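Local coordinates for protein beta-N-acetylhexosaminidase (Streptomyces plicatus, PDB 1JAK) that hydrolyses terminal N-acetylhexosamine residues from the non-reducing ends of glycans, as a family 20 glycoside hydrolase using substrate-assisted catalysis, at residues D483-K486 with V487-A491; Q457-Y460 with M461-R465; P494-A498 with A499-F503; Y63-D66 with L67-A71. All coordinates share one frame; numbering follows the deposited sequence.

Contact 1 of 4, residues D483-K486 with V487-A491; sequences DTYK and VRLAA
The Arg488 guanidinium lays one face on Tyr485, with CZ 3.8 Å from ring atom CD1. The tyrosine ring receives it at an edge: Arg488 NH2 sits near the ring plane, 3.5 Å from Tyr485 CD1. The ring of Tyr424 stacks on Tyr485. The guanidinium and tyrosine planes stand 72° apart, and the side chains cross at about a right angle. This is therefore not a cation-pi stack over the tyrosine face. A water lies in the guanidinium plane at its edge. It accepts from Arg488 NH2 at 2.8 Å and donates to Thr484 OG1 at 2.8 Å, so it bridges two residues one turn apart. Thr484 OG1 is also hydrogen-bonded to Asp481, just before this segment. The bend at chi3 of Arg488 (-78°) folds the chain back over the preceding turn. Arg488 NH1 also forms a salt bridge with Glu471 of helix 465-474 and a hydrogen bond to the backbone oxygen of Val27. Further along the tyrosine ring, Leu489 CD2 packs against Tyr485 CE2 at 3.9 Å, approaching obliquely. The backbone beneath is helical, with Leu489 N bonded to Tyr485 O at 2.8 Å and Ala490 N to Lys486 O at 2.8 Å. Such i to i+3 and i to i+4 side-chain contacts are characteristic of one face of an alpha-helix. Here that face of helix 482-490 packs against helices 465-474 and 420-424.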
loop_
_atom_site.group_PDB
_atom_site.type_symbol
_atom_site.label_atom_id
_atom_site.label_comp_id
_atom_site.label_asym_id
_atom_site.label_seq_id
_atom_site.Cartn_x
_atom_site.Cartn_y
_atom_site.Cartn_z
ATOM N N ASP A 483 -14.835 18.304 -5.337
ATOM C CA ASP A 483 -15.016 19.007 -6.603
ATOM C C ASP A 483 -13.716 19.353 -7.319
ATOM O O ASP A 483 -13.659 19.310 -8.549
ATOM C CB ASP A 483 -15.853 20.274 -6.407
ATOM C CG ASP A 483 -17.309 19.966 -6.109
ATOM O OD1 ASP A 483 -17.791 18.897 -6.538
ATOM O OD2 ASP A 483 -17.977 20.800 -5.462
ATOM N N THR A 484 -12.677 19.697 -6.566
ATOM C CA THR A 484 -11.402 20.030 -7.190
ATOM C C THR A 484 -10.528 18.788 -7.337
ATOM O O THR A 484 -9.742 18.687 -8.276
ATOM C CB THR A 484 -10.642 21.127 -6.402
ATOM O OG1 THR A 484 -10.509 20.744 -5.030
ATOM C CG2 THR A 484 -11.396 22.451 -6.484
ATOM N N TYR A 485 -10.674 17.838 -6.418
ATOM C CA TYR A 485 -9.898 16.603 -6.494
ATOM C C TYR A 485 -10.281 15.805 -7.739
ATOM O O TYR A 485 -9.414 15.261 -8.426
ATOM C CB TYR A 485 -10.135 15.723 -5.259
ATOM C CG TYR A 485 -9.505 14.348 -5.389
ATOM C CD1 TYR A 485 -8.121 14.186 -5.322
ATOM C CD2 TYR A 485 -10.288 13.221 -5.649
ATOM C CE1 TYR A 485 -7.527 12.937 -5.517
ATOM C CE2 TYR A 485 -9.704 11.963 -5.848
ATOM C CZ TYR A 485 -8.325 11.833 -5.782
ATOM O OH TYR A 485 -7.735 10.610 -6.002
ATOM N N LYS A 486 -11.577 15.732 -8.030
ATOM C CA LYS A 486 -12.032 14.964 -9.181
ATOM C C LYS A 486 -11.426 15.452 -10.488
ATOM O O LYS A 486 -11.308 14.682 -11.444
ATOM C CB LYS A 486 -13.564 14.964 -9.273
ATOM C CG LYS A 486 -14.200 16.284 -9.655
ATOM C CD LYS A 486 -15.719 16.148 -9.647
ATOM C CE LYS A 486 -16.401 17.442 -10.061
ATOM N NZ LYS A 486 -17.884 17.304 -10.036
ATOM N N VAL A 487 -11.036 16.723 -10.535
ATOM C CA VAL A 487 -10.420 17.267 -11.742
ATOM C C VAL A 487 -8.993 16.741 -11.848
ATOM O O VAL A 487 -8.520 16.422 -12.939
ATOM C CB VAL A 487 -10.391 18.810 -11.724
ATOM C CG1 VAL A 487 -9.622 19.326 -12.933
ATOM C CG2 VAL A 487 -11.812 19.352 -11.737
ATOM N N ARG A 488 -8.310 16.655 -10.711
ATOM C CA ARG A 488 -6.946 16.143 -10.689
ATOM C C ARG A 488 -6.962 14.643 -10.973
ATOM O O ARG A 488 -6.037 14.110 -11.590
ATOM C CB ARG A 488 -6.289 16.435 -9.334
ATOM C CG ARG A 488 -5.978 17.920 -9.134
ATOM C CD ARG A 488 -5.183 18.199 -7.860
ATOM N NE ARG A 488 -6.007 18.180 -6.652
ATOM C CZ ARG A 488 -5.918 17.259 -5.697
ATOM N NH1 ARG A 488 -5.041 16.268 -5.803
ATOM N NH2 ARG A 488 -6.699 17.335 -4.626
ATOM N N LEU A 489 -8.018 13.963 -10.534
ATOM C CA LEU A 489 -8.132 12.528 -10.781
ATOM C C LEU A 489 -8.472 12.302 -12.252
ATOM O O LEU A 489 -7.932 11.401 -12.893
ATOM C CB LEU A 489 -9.222 11.908 -9.895
ATOM C CG LEU A 489 -9.376 10.383 -9.984
ATOM C CD1 LEU A 489 -8.080 9.704 -9.545
ATOM C CD2 LEU A 489 -10.533 9.929 -9.096
ATOM N N ALA A 490 -9.364 13.128 -12.788
ATOM C CA ALA A 490 -9.761 13.013 -14.187
ATOM C C ALA A 490 -8.545 13.128 -15.101
ATOM O O ALA A 490 -8.471 12.472 -16.141
ATOM C CB ALA A 490 -10.769 14.103 -14.536
ATOM N N ALA A 491 -7.594 13.962 -14.695
ATOM C CA ALA A 491 -6.384 14.200 -15.471
ATOM C C ALA A 491 -5.488 12.973 -15.611
ATOM O O ALA A 491 -4.622 12.933 -16.486
ATOM C CB ALA A 491 -5.597 15.343 -14.850
HETATM O O HOH W 1 -8.814 18.948 -3.682
#

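Contact 2 of 4, residues Q457-Y460 with M461-R465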
loop_
_atom_site.group_PDB
_atom_site.type_symbol
_atom_site.label_atom_id
_atom_site.label_comp_id
_atom_site.label_asym_id
_atom_site.label_seq_id
_atom_site.Cartn_x
_atom_site.Cartn_y
_atom_site.Cartn_z
ATOM N N GLN A 457 -7.053 -7.416 -13.461
ATOM C CA GLN A 457 -8.230 -7.316 -12.605
ATOM C C GLN A 457 -7.867 -6.525 -11.351
ATOM O O GLN A 457 -8.688 -5.772 -10.820
ATOM C CB GLN A 457 -8.743 -8.710 -12.235
ATOM C CG GLN A 457 -9.177 -9.523 -13.446
ATOM C CD GLN A 457 -9.753 -10.870 -13.073
ATOM O OE1 GLN A 457 -9.296 -11.509 -12.128
ATOM N NE2 GLN A 457 -10.752 -11.320 -13.828
ATOM N N LEU A 458 -6.636 -6.693 -10.876
ATOM C CA LEU A 458 -6.195 -5.938 -9.710
ATOM C C LEU A 458 -6.254 -4.450 -10.056
ATOM O O LEU A 458 -6.723 -3.639 -9.256
ATOM C CB LEU A 458 -4.762 -6.309 -9.324
ATOM C CG LEU A 458 -4.504 -7.740 -8.849
ATOM C CD1 LEU A 458 -3.035 -7.878 -8.470
ATOM C CD2 LEU A 458 -5.396 -8.065 -7.656
ATOM N N ASP A 459 -5.786 -4.092 -11.250
ATOM C CA ASP A 459 -5.798 -2.690 -11.669
ATOM C C ASP A 459 -7.207 -2.105 -11.734
ATOM O O ASP A 459 -7.450 -0.997 -11.253
ATOM C CB ASP A 459 -5.145 -2.511 -13.052
ATOM C CG ASP A 459 -3.632 -2.654 -13.021
ATOM O OD1 ASP A 459 -3.015 -2.364 -11.975
ATOM O OD2 ASP A 459 -3.057 -3.043 -14.062
ATOM N N TYR A 460 -8.131 -2.847 -12.336
ATOM C CA TYR A 460 -9.502 -2.369 -12.481
ATOM C C TYR A 460 -10.182 -2.048 -11.152
ATOM O O TYR A 460 -10.980 -1.110 -11.070
ATOM C CB TYR A 460 -10.335 -3.393 -13.255
ATOM C CG TYR A 460 -11.771 -2.967 -13.453
ATOM C CD1 TYR A 460 -12.120 -2.034 -14.430
ATOM C CD2 TYR A 460 -12.777 -3.478 -12.638
ATOM C CE1 TYR A 460 -13.449 -1.619 -14.585
ATOM C CE2 TYR A 460 -14.097 -3.073 -12.782
ATOM C CZ TYR A 460 -14.427 -2.147 -13.754
ATOM O OH TYR A 460 -15.740 -1.755 -13.883
ATOM N N MET A 461 -9.863 -2.815 -10.112
ATOM C CA MET A 461 -10.461 -2.588 -8.801
ATOM C C MET A 461 -9.651 -1.594 -7.970
ATOM O O MET A 461 -10.200 -0.895 -7.121
ATOM C CB MET A 461 -10.610 -3.915 -8.046
ATOM C CG MET A 461 -11.605 -4.887 -8.690
ATOM S SD MET A 461 -13.228 -4.153 -9.025
ATOM C CE MET A 461 -13.897 -3.985 -7.358
ATOM N N ALA A 462 -8.348 -1.517 -8.222
ATOM C CA ALA A 462 -7.498 -0.592 -7.476
ATOM C C ALA A 462 -7.644 0.840 -7.991
ATOM O O ALA A 462 -7.635 1.788 -7.208
ATOM C CB ALA A 462 -6.042 -1.033 -7.560
ATOM N N PHE A 463 -7.775 0.993 -9.307
ATOM C CA PHE A 463 -7.923 2.316 -9.915
ATOM C C PHE A 463 -9.375 2.559 -10.311
ATOM O O PHE A 463 -10.025 1.676 -10.870
ATOM C CB PHE A 463 -7.021 2.438 -11.147
ATOM C CG PHE A 463 -5.550 2.424 -10.828
ATOM C CD1 PHE A 463 -4.877 1.222 -10.618
ATOM C CD2 PHE A 463 -4.840 3.615 -10.727
ATOM C CE1 PHE A 463 -3.515 1.210 -10.314
ATOM C CE2 PHE A 463 -3.478 3.614 -10.423
ATOM C CZ PHE A 463 -2.815 2.407 -10.215
ATOM N N PRO A 464 -9.865 3.799 -10.152
ATOM C CA PRO A 464 -9.214 5.018 -9.659
ATOM C C PRO A 464 -9.255 5.384 -8.172
ATOM O O PRO A 464 -8.935 6.519 -7.823
ATOM C CB PRO A 464 -9.891 6.091 -10.494
ATOM C CG PRO A 464 -11.325 5.624 -10.437
ATOM C CD PRO A 464 -11.221 4.108 -10.648
ATOM N N ARG A 465 -9.631 4.461 -7.293
ATOM C CA ARG A 465 -9.696 4.793 -5.871
ATOM C C ARG A 465 -8.349 4.814 -5.141
ATOM O O ARG A 465 -8.200 5.504 -4.129
ATOM C CB ARG A 465 -10.663 3.840 -5.160
ATOM C CG ARG A 465 -12.115 4.012 -5.608
ATOM C CD ARG A 465 -13.039 2.944 -5.019
ATOM N NE ARG A 465 -12.672 1.602 -5.471
ATOM C CZ ARG A 465 -13.419 0.518 -5.290
ATOM N NH1 ARG A 465 -14.586 0.603 -4.664
ATOM N NH2 ARG A 465 -12.996 -0.658 -5.735
#
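The last turn of helix 455-462 is closed by i to i+4 bonds, the final one running from Phe463 N to Asp459 O at 2.8 Å with an N-H...O angle of 164°. Phe463 then leaves helical geometry, and a cis peptide bond leads into Pro464. The Phe463 ring turns an edge to this same carbonyl, with CD1 3.5 Å from Asp459 O. Asp459 and Phe463 point the same way, side by side, their flat groups 74° apart. Asp459 OD1 comes within 4.0 Å of Phe463 CE1. The carboxylate also forms salt bridges with Arg178 and Arg182 of helix 173-184, which should favour its charged form. This helix end belongs to the family 20 alpha/beta-barrel domain, and the side chain of Met461 is about 10 Å from the bound inhibitor. Met461 and Tyr460 make a Met-aromatic contact. The sulfur approaches obliquely, with Met461 SD 3.7 Å from Tyr460 CD2. Bends at chi2 and chi3 of Met461 fold its chain rather than extending it. Beyond the cis-proline, Arg465 reaches back to the helix. Arg465 NH2 donates an almost straight bond of 3.1 Å to a lone pair of Met461 O, in the plane of both groups. Arg465 NH1 is held by the backbone oxygen of Met402, a residue of the inhibitor pocket.

Contact 3 of 4, residues P494-A498 with A499-F503; sequences PYWEA and AGIDF
Trp496 supplies both the carbonyl that closes this helix end and the indole that packs against the chain leaving it. Trp496 O accepts from Ile501 N at 2.8 Å, with an N-H...O angle of 163°. Inside that bond, Gly500 N donates to Glu497 O at 3.2 Å, from well above the carbonyl plane. Just before it, Ala499 N keeps the regular helical bond to Tyr495 O at 2.9 Å. Gly500 has positive phi, so the chain reverses its twist there. Together these features make a Schellman motif at the C-terminal end of helix 493-499. Two polar side-chain atoms are satisfied by other parts of the chain. Trp496 NE1 is hydrogen-bonded to the hydroxyl of Tyr186, and Tyr495 OH to the backbone oxygen of Leu130. Glu497 also has a long, weak ion pair with Arg15, in addition to hydrogen bonds outside these segments.

The apolar part of the contact is an edge-to-face pair. Trp496 CE3 stands over the centre of the Phe503 ring, 3.5 Å from Phe503 CG, and the ring planes are at 61°. Phe503 CG lies between its backbone N and carbonyl carbon (chi1 65°), which turns the ring beneath the indole edge. On the pyrrole side, Ile501 CD1 approaches Trp496 CD1 obliquely at 4.0 Å. Phe463 meets the indole edge-to-face as well. The chemistry implies a divided role for Trp496: its carbonyl fixes the turn, its N-H is paired in a buried setting, and its carbon edge holds the outgoing loop by dispersion and ring electrostatics.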
loop_
_atom_site.group_PDB
_atom_site.type_symbol
_atom_site.label_atom_id
_atom_site.label_comp_id
_atom_site.label_asym_id
_atom_site.label_seq_id
_atom_site.Cartn_x
_atom_site.Cartn_y
_atom_site.Cartn_z
ATOM N N PRO A 494 -5.381 9.900 -19.344
ATOM C CA PRO A 494 -4.417 9.679 -20.428
ATOM C C PRO A 494 -3.129 8.987 -19.988
ATOM O O PRO A 494 -2.506 8.273 -20.774
ATOM C CB PRO A 494 -4.185 11.087 -20.975
ATOM C CG PRO A 494 -4.411 11.958 -19.782
ATOM C CD PRO A 494 -5.630 11.337 -19.145
ATOM N N TYR A 495 -2.730 9.200 -18.737
ATOM C CA TYR A 495 -1.525 8.563 -18.217
ATOM C C TYR A 495 -1.763 7.063 -18.056
ATOM O O TYR A 495 -0.934 6.244 -18.451
ATOM C CB TYR A 495 -1.134 9.160 -16.859
ATOM C CG TYR A 495 -0.677 10.601 -16.922
ATOM C CD1 TYR A 495 -1.597 11.638 -17.064
ATOM C CD2 TYR A 495 0.679 10.924 -16.856
ATOM C CE1 TYR A 495 -1.181 12.966 -17.140
ATOM C CE2 TYR A 495 1.109 12.248 -16.931
ATOM C CZ TYR A 495 0.171 13.262 -17.074
ATOM O OH TYR A 495 0.583 14.574 -17.159
ATOM N N TRP A 496 -2.904 6.702 -17.478
ATOM C CA TRP A 496 -3.213 5.296 -17.278
ATOM C C TRP A 496 -3.388 4.570 -18.606
ATOM O O TRP A 496 -2.942 3.434 -18.763
ATOM C CB TRP A 496 -4.457 5.151 -16.396
ATOM C CG TRP A 496 -4.222 5.679 -15.008
ATOM C CD1 TRP A 496 -3.019 5.759 -14.358
ATOM C CD2 TRP A 496 -5.208 6.147 -14.081
ATOM N NE1 TRP A 496 -3.197 6.246 -13.087
ATOM C CE2 TRP A 496 -4.531 6.491 -12.889
ATOM C CE3 TRP A 496 -6.598 6.307 -14.141
ATOM C CZ2 TRP A 496 -5.199 6.986 -11.763
ATOM C CZ3 TRP A 496 -7.264 6.802 -13.019
ATOM C CH2 TRP A 496 -6.560 7.134 -11.846
ATOM N N GLU A 497 -4.025 5.234 -19.565
ATOM C CA GLU A 497 -4.225 4.648 -20.887
ATOM C C GLU A 497 -2.872 4.375 -21.537
ATOM O O GLU A 497 -2.634 3.293 -22.070
ATOM C CB GLU A 497 -5.044 5.599 -21.764
ATOM C CG GLU A 497 -6.516 5.668 -21.386
ATOM C CD GLU A 497 -7.252 6.780 -22.107
ATOM O OE1 GLU A 497 -6.804 7.183 -23.201
ATOM O OE2 GLU A 497 -8.289 7.241 -21.583
ATOM N N ALA A 498 -1.983 5.361 -21.479
ATOM C CA ALA A 498 -0.654 5.227 -22.061
ATOM C C ALA A 498 0.174 4.161 -21.345
ATOM O O ALA A 498 1.007 3.494 -21.961
ATOM C CB ALA A 498 0.070 6.571 -22.017
ATOM N N ALA A 499 -0.068 3.996 -20.045
ATOM C CA ALA A 499 0.662 3.022 -19.237
ATOM C C ALA A 499 0.058 1.619 -19.272
ATOM O O ALA A 499 0.658 0.668 -18.766
ATOM C CB ALA A 499 0.742 3.510 -17.791
ATOM N N GLY A 500 -1.125 1.490 -19.861
ATOM C CA GLY A 500 -1.768 0.190 -19.931
ATOM C C GLY A 500 -2.398 -0.206 -18.609
ATOM O O GLY A 500 -2.517 -1.390 -18.291
ATOM N N ILE A 501 -2.795 0.792 -17.828
ATOM C CA ILE A 501 -3.425 0.541 -16.537
ATOM C C ILE A 501 -4.938 0.640 -16.687
ATOM O O ILE A 501 -5.483 1.720 -16.908
ATOM C CB ILE A 501 -2.957 1.566 -15.478
ATOM C CG1 ILE A 501 -1.451 1.412 -15.245
ATOM C CG2 ILE A 501 -3.740 1.370 -14.178
ATOM C CD1 ILE A 501 -0.859 2.427 -14.281
ATOM N N ASP A 502 -5.622 -0.492 -16.577
ATOM C CA ASP A 502 -7.068 -0.473 -16.699
ATOM C C ASP A 502 -7.637 0.156 -15.437
ATOM O O ASP A 502 -7.070 0.016 -14.353
ATOM C CB ASP A 502 -7.612 -1.890 -16.888
ATOM C CG ASP A 502 -9.078 -1.902 -17.288
ATOM O OD1 ASP A 502 -9.521 -0.950 -17.973
ATOM O OD2 ASP A 502 -9.783 -2.871 -16.933
ATOM N N PHE A 503 -8.740 0.877 -15.584
ATOM C CA PHE A 503 -9.374 1.523 -14.447
ATOM C C PHE A 503 -10.854 1.714 -14.719
ATOM O O PHE A 503 -11.284 1.750 -15.872
ATOM C CB PHE A 503 -8.729 2.888 -14.156
ATOM C CG PHE A 503 -8.923 3.912 -15.249
ATOM C CD1 PHE A 503 -8.147 3.876 -16.404
ATOM C CD2 PHE A 503 -9.878 4.916 -15.115
ATOM C CE1 PHE A 503 -8.318 4.828 -17.412
ATOM C CE2 PHE A 503 -10.060 5.875 -16.118
ATOM C CZ PHE A 503 -9.277 5.830 -17.268
#

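Contact 4 of 4, residues Y63-D66 with L67-A71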
loop_
_atom_site.group_PDB
_atom_site.type_symbol
_atom_site.label_atom_id
_atom_site.label_comp_id
_atom_site.label_asym_id
_atom_site.label_seq_id
_atom_site.Cartn_x
_atom_site.Cartn_y
_atom_site.Cartn_z
ATOM N N TYR A 63 16.786 5.424 -10.800
ATOM C CA TYR A 63 15.362 5.105 -10.815
ATOM C C TYR A 63 14.630 6.059 -11.757
ATOM O O TYR A 63 13.795 5.644 -12.566
ATOM C CB TYR A 63 14.781 5.236 -9.406
ATOM C CG TYR A 63 13.276 5.123 -9.353
ATOM C CD1 TYR A 63 12.644 3.880 -9.414
ATOM C CD2 TYR A 63 12.478 6.264 -9.254
ATOM C CE1 TYR A 63 11.253 3.780 -9.375
ATOM C CE2 TYR A 63 11.093 6.174 -9.221
ATOM C CZ TYR A 63 10.487 4.933 -9.280
ATOM O OH TYR A 63 9.117 4.847 -9.238
ATOM N N LEU A 64 14.949 7.342 -11.642
ATOM C CA LEU A 64 14.331 8.360 -12.479
ATOM C C LEU A 64 14.701 8.164 -13.948
ATOM O O LEU A 64 13.837 8.209 -14.826
ATOM C CB LEU A 64 14.764 9.755 -12.020
ATOM C CG LEU A 64 14.337 10.915 -12.930
ATOM C CD1 LEU A 64 12.817 10.956 -13.038
ATOM C CD2 LEU A 64 14.870 12.225 -12.372
ATOM N N ALA A 65 15.988 7.953 -14.214
ATOM C CA ALA A 65 16.447 7.754 -15.584
ATOM C C ALA A 65 15.700 6.586 -16.222
ATOM O O ALA A 65 15.250 6.678 -17.366
ATOM C CB ALA A 65 17.949 7.493 -15.605
ATOM N N ASP A 66 15.570 5.489 -15.479
ATOM C CA ASP A 66 14.864 4.314 -15.983
ATOM C C ASP A 66 13.407 4.625 -16.330
ATOM O O ASP A 66 12.859 4.070 -17.283
ATOM C CB ASP A 66 14.912 3.167 -14.966
ATOM C CG ASP A 66 16.282 2.513 -14.881
ATOM O OD1 ASP A 66 17.107 2.725 -15.795
ATOM O OD2 ASP A 66 16.530 1.772 -13.904
ATOM N N LEU A 67 12.775 5.503 -15.557
ATOM C CA LEU A 67 11.387 5.870 -15.822
ATOM C C LEU A 67 11.246 6.724 -17.075
ATOM O O LEU A 67 10.246 6.628 -17.787
ATOM C CB LEU A 67 10.793 6.663 -14.651
ATOM C CG LEU A 67 10.434 5.976 -13.337
ATOM C CD1 LEU A 67 9.952 7.027 -12.347
ATOM C CD2 LEU A 67 9.352 4.932 -13.575
ATOM N N LEU A 68 12.248 7.553 -17.346
ATOM C CA LEU A 68 12.187 8.467 -18.484
ATOM C C LEU A 68 12.796 8.010 -19.807
ATOM O O LEU A 68 12.342 8.427 -20.874
ATOM C CB LEU A 68 12.830 9.803 -18.096
ATOM C CG LEU A 68 12.272 10.527 -16.869
ATOM C CD1 LEU A 68 13.017 11.842 -16.670
ATOM C CD2 LEU A 68 10.789 10.779 -17.054
ATOM N N ARG A 69 13.814 7.163 -19.747
ATOM C CA ARG A 69 14.490 6.720 -20.964
ATOM C C ARG A 69 13.635 6.127 -22.087
ATOM O O ARG A 69 13.804 6.500 -23.249
ATOM C CB ARG A 69 15.635 5.765 -20.600
ATOM C CG ARG A 69 16.845 6.497 -20.004
ATOM C CD ARG A 69 17.893 5.547 -19.432
ATOM N NE ARG A 69 18.974 6.282 -18.775
ATOM C CZ ARG A 69 19.784 5.763 -17.857
ATOM N NH1 ARG A 69 19.635 4.501 -17.482
ATOM N NH2 ARG A 69 20.744 6.506 -17.310
ATOM N N PRO A 70 12.705 5.213 -21.768
ATOM C CA PRO A 70 11.870 4.619 -22.819
ATOM C C PRO A 70 11.055 5.607 -23.659
ATOM O O PRO A 70 11.133 5.598 -24.892
ATOM C CB PRO A 70 10.979 3.655 -22.045
ATOM C CG PRO A 70 11.852 3.248 -20.888
ATOM C CD PRO A 70 12.443 4.567 -20.470
ATOM N N ALA A 71 10.277 6.456 -22.993
ATOM C CA ALA A 71 9.439 7.426 -23.693
ATOM C C ALA A 71 10.202 8.585 -24.325
ATOM O O ALA A 71 9.799 9.096 -25.370
ATOM C CB ALA A 71 8.360 7.964 -22.745
HETATM O O HOH W 2 19.494 3.669 -14.962
#
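A chi1 of 172° at Tyr63 sets the ring beside its carbonyl carbon, while Leu67 CG lies beside its backbone N (chi1 -73°), and the two side chains meet one turn apart. Leu67 comes over one face of the ring, toward the rim. The closest pair is Leu67 CD1 and Tyr63 CE2 at 3.4 Å. Tyr63 OH is hydrogen-bonded to Gln124, and the ring also meets Phe120. Next round the helix, Leu64 CD1 touches Leu68 CD1 at 3.7 Å. These residues belong to helix 55-72, which links strands 49-50 and 78-79 in a beta-alpha-beta unit of the domain that precedes the barrel. Leu64 rests on Ile49 of the first strand and Val123 of helix 116-129. On another side, Arg69 runs extended from CG to NE and lays its guanidinium over Ala65. Ala65 CB stands above the centre of that group, 3.4 Å from Arg69 CZ. A salt bridge of 3.5 Å joins Arg69 NH1 to Asp66 OD1, with the carboxylate and guanidinium planes 68° apart. A water bridges the same two atoms: it donates to Asp66 OD1 at 2.7 Å and accepts a weak bond from Arg69 NH1. Arg69 NE and NH2 donate to the backbone oxygens of Arg75 and Leu76. Arg69 N keeps its helical bond to Ala65 O at 2.8 Å, but Pro70 has no N-H to give, and the helix kinks there.

In the fold
From the N terminus, contact 4 comes first, on helix 55-72 of the domain before the barrel. Contact 2 follows at the end of helix 455-462 in the barrel domain, then contact 1 on helix 482-490 and contact 3 at the end of helix 493-499. All four are local and lie in series, so none nests within or crosses another. Contacts 1, 2 and 3 touch in space. Leu489 of contact 1 packs on Pro464 and Trp496, while Asp459 and Tyr460 of contact 2 pack on Asp502 of contact 3. The C-terminal helices are thus tied to the barrel domain. Contact 4 stands apart, its nearest atoms about 8 Å from contact 3.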